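Putative preprotein translocase, SecG subunit (Thermus thermophilus, PDB 5AWW) is a membrane subunit of the Sec translocase that probably takes part in an early event of protein export across the cell membrane. Local coordinates at residues A67-I70 / G71-R75. Sequence-based numbering, arbitrary orientation.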
ATOM      1  N   ALA C  67      14.793  22.087   7.948  1.00 34.73           N
ATOM      2  CA  ALA C  67      13.803  21.716   8.954  1.00 27.89           C
ATOM      3  C   ALA C  67      14.490  21.558  10.304  1.00 35.21           C
ATOM      4  O   ALA C  67      13.971  21.995  11.339  1.00 39.96           O
ATOM      5  CB  ALA C  67      13.086  20.436   8.562  1.00 31.97           C
ATOM      6  N   LEU C  68      15.668  20.941  10.286  1.00 31.91           N
ATOM      7  CA  LEU C  68      16.460  20.791  11.500  1.00 32.88           C
ATOM      8  C   LEU C  68      16.949  22.152  12.013  1.00 43.65           C
ATOM      9  O   LEU C  68      17.013  22.381  13.222  1.00 39.62           O
ATOM     10  CB  LEU C  68      17.647  19.851  11.258  1.00 23.25           C
ATOM     11  CG  LEU C  68      17.301  18.384  10.966  1.00 35.04           C
ATOM     12  CD1 LEU C  68      18.543  17.494  11.000  1.00 17.10           C
ATOM     13  CD2 LEU C  68      16.245  17.873  11.933  1.00 26.37           C
ATOM     14  N   VAL C  69      17.279  23.053  11.092  1.00 31.38           N
ATOM     15  CA  VAL C  69      17.743  24.390  11.457  1.00 38.77           C
ATOM     16  C   VAL C  69      16.632  25.187  12.136  1.00 42.50           C
ATOM     17  O   VAL C  69      16.837  25.757  13.209  1.00 38.58           O
ATOM     18  CB  VAL C  69      18.264  25.173  10.224  1.00 39.88           C
ATOM     19  CG1 VAL C  69      18.259  26.675  10.488  1.00 36.11           C
ATOM     20  CG2 VAL C  69      19.660  24.704   9.845  1.00 30.95           C
ATOM     21  N   ILE C  70      15.457  25.220  11.511  1.00 34.38           N
ATOM     22  CA  ILE C  70      14.315  25.923  12.086  1.00 38.58           C
ATOM     23  C   ILE C  70      13.922  25.297  13.421  1.00 37.28           C
ATOM     24  O   ILE C  70      13.532  25.998  14.356  1.00 42.77           O
ATOM     25  CB  ILE C  70      13.110  25.916  11.130  1.00 35.82           C
ATOM     26  CG1 ILE C  70      13.488  26.582   9.808  1.00 25.96           C
ATOM     27  CG2 ILE C  70      11.922  26.633  11.752  1.00 30.60           C
ATOM     28  CD1 ILE C  70      12.384  26.576   8.783  1.00 33.83           C
ATOM     29  N   GLY C  71      14.044  23.976  13.507  1.00 40.13           N
ATOM     30  CA  GLY C  71      13.797  23.274  14.751  1.00 34.31           C
ATOM     31  C   GLY C  71      14.752  23.671  15.864  1.00 34.89           C
ATOM     32  O   GLY C  71      14.349  23.807  17.018  1.00 51.46           O
ATOM     33  N   LEU C  72      16.022  23.865  15.524  1.00 49.22           N
ATOM     34  CA  LEU C  72      17.028  24.202  16.526  1.00 46.80           C
ATOM     35  C   LEU C  72      17.087  25.697  16.823  1.00 50.39           C
ATOM     36  O   LEU C  72      17.851  26.133  17.684  1.00 49.76           O
ATOM     37  CB  LEU C  72      18.412  23.717  16.083  1.00 40.91           C
ATOM     38  CG  LEU C  72      18.667  22.210  16.136  1.00 52.24           C
ATOM     39  CD1 LEU C  72      20.073  21.892  15.658  1.00 49.93           C
ATOM     40  CD2 LEU C  72      18.443  21.676  17.543  1.00 49.39           C
ATOM     41  N   TRP C  73      16.281  26.479  16.112  1.00 48.93           N
ATOM     42  CA  TRP C  73      16.321  27.933  16.243  1.00 49.28           C
ATOM     43  C   TRP C  73      15.902  28.384  17.641  1.00 55.97           C
ATOM     44  O   TRP C  73      14.914  27.891  18.187  1.00 72.70           O
ATOM     45  CB  TRP C  73      15.431  28.587  15.186  1.00 51.78           C
ATOM     46  CG  TRP C  73      15.831  29.992  14.853  1.00 56.51           C
ATOM     47  CD1 TRP C  73      15.368  31.136  15.435  1.00 57.44           C
ATOM     48  CD2 TRP C  73      16.779  30.403  13.859  1.00 59.17           C
ATOM     49  NE1 TRP C  73      15.969  32.233  14.865  1.00 56.50           N
ATOM     50  CE2 TRP C  73      16.838  31.811  13.895  1.00 55.36           C
ATOM     51  CE3 TRP C  73      17.582  29.717  12.942  1.00 53.06           C
ATOM     52  CZ2 TRP C  73      17.668  32.546  13.049  1.00 52.59           C
ATOM     53  CZ3 TRP C  73      18.406  30.450  12.102  1.00 62.46           C
ATOM     54  CH2 TRP C  73      18.443  31.849  12.163  1.00 53.75           C
ATOM     55  N   PRO C  74      16.665  29.320  18.227  1.00 66.62           N
ATOM     56  CA  PRO C  74      16.425  29.855  19.574  1.00 61.58           C
ATOM     57  C   PRO C  74      15.082  30.566  19.703  1.00 73.46           C
ATOM     58  O   PRO C  74      14.427  30.838  18.696  1.00 78.03           O
ATOM     59  CB  PRO C  74      17.578  30.844  19.771  1.00 56.66           C
ATOM     60  CG  PRO C  74      18.636  30.394  18.820  1.00 58.25           C
ATOM     61  CD  PRO C  74      17.893  29.874  17.632  1.00 70.56           C
ATOM     62  N   ARG C  75      14.689  30.867  20.938  1.00 91.57           N
ATOM     63  CA  ARG C  75      13.411  31.514  21.220  1.00 86.66           C
ATOM     64  C   ARG C  75      13.270  32.859  20.513  1.00102.21           C
ATOM     65  O   ARG C  75      12.159  33.307  20.229  1.00104.33           O
ATOM     66  CB  ARG C  75      13.238  31.707  22.726  1.00 90.93           C
ATOM     67  CG  ARG C  75      13.132  30.417  23.520  1.00 94.44           C
ATOM     68  CD  ARG C  75      11.826  29.698  23.233  1.00 94.16           C
ATOM     69  NE  ARG C  75      11.381  28.914  24.382  1.00 97.86           N
ATOM     70  CZ  ARG C  75      10.604  29.389  25.351  1.00 85.48           C
ATOM     71  NH1 ARG C  75      10.247  28.609  26.361  1.00 89.35           N
ATOM     72  NH2 ARG C  75      10.186  30.646  25.309  1.00 74.45           N
ATOM     73  OXT ARG C  75      14.258  33.530  20.211  1.00104.30           O
TER
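Val69 and Trp73 meet through side chains at the C-terminal end of helix 50-72, a predicted transmembrane helix, where backbone hydrogen bonds of two spacings lie side by side. Two i to i-4 hydrogen bonds continue the alpha-helix: Gly71 N donates to Ala67 O (2.9 Å) and Leu72 N to Leu68 O (2.9 Å). Beside them lie two weak i to i-3 bonds, from Leu72 N to Val69 O (3.1 Å, bent to 121° at the hydrogen) and from Trp73 N to Ile70 O (3.3 Å). The psi of Trp73, 135°, is extended and turns the chain toward Pro74.

One apolar side-chain contact crosses the segments, between Val69 and Trp73. Val69 CG1 reaches the six-membered part of the indole at its edge, near the ring plane, 4.0 Å from Trp73 CE3. With CG anti to the backbone N (chi1 -156°), Trp73 lies alongside Val69, both pointing the same way. Pro74 CD lies over one face of the indole of Trp73, 3.4 Å above its plane and offset toward the rim.

Around this turn, Trp73 meets Tyr5 and Val8 of helix 3-25, while Ile70 packs on Tyr5 and Tyr12. Backbone bonds thus tie the last turn together, while the indole, set beside Val69, brings apolar surface to the partner helix of this two-helix SecG hairpin.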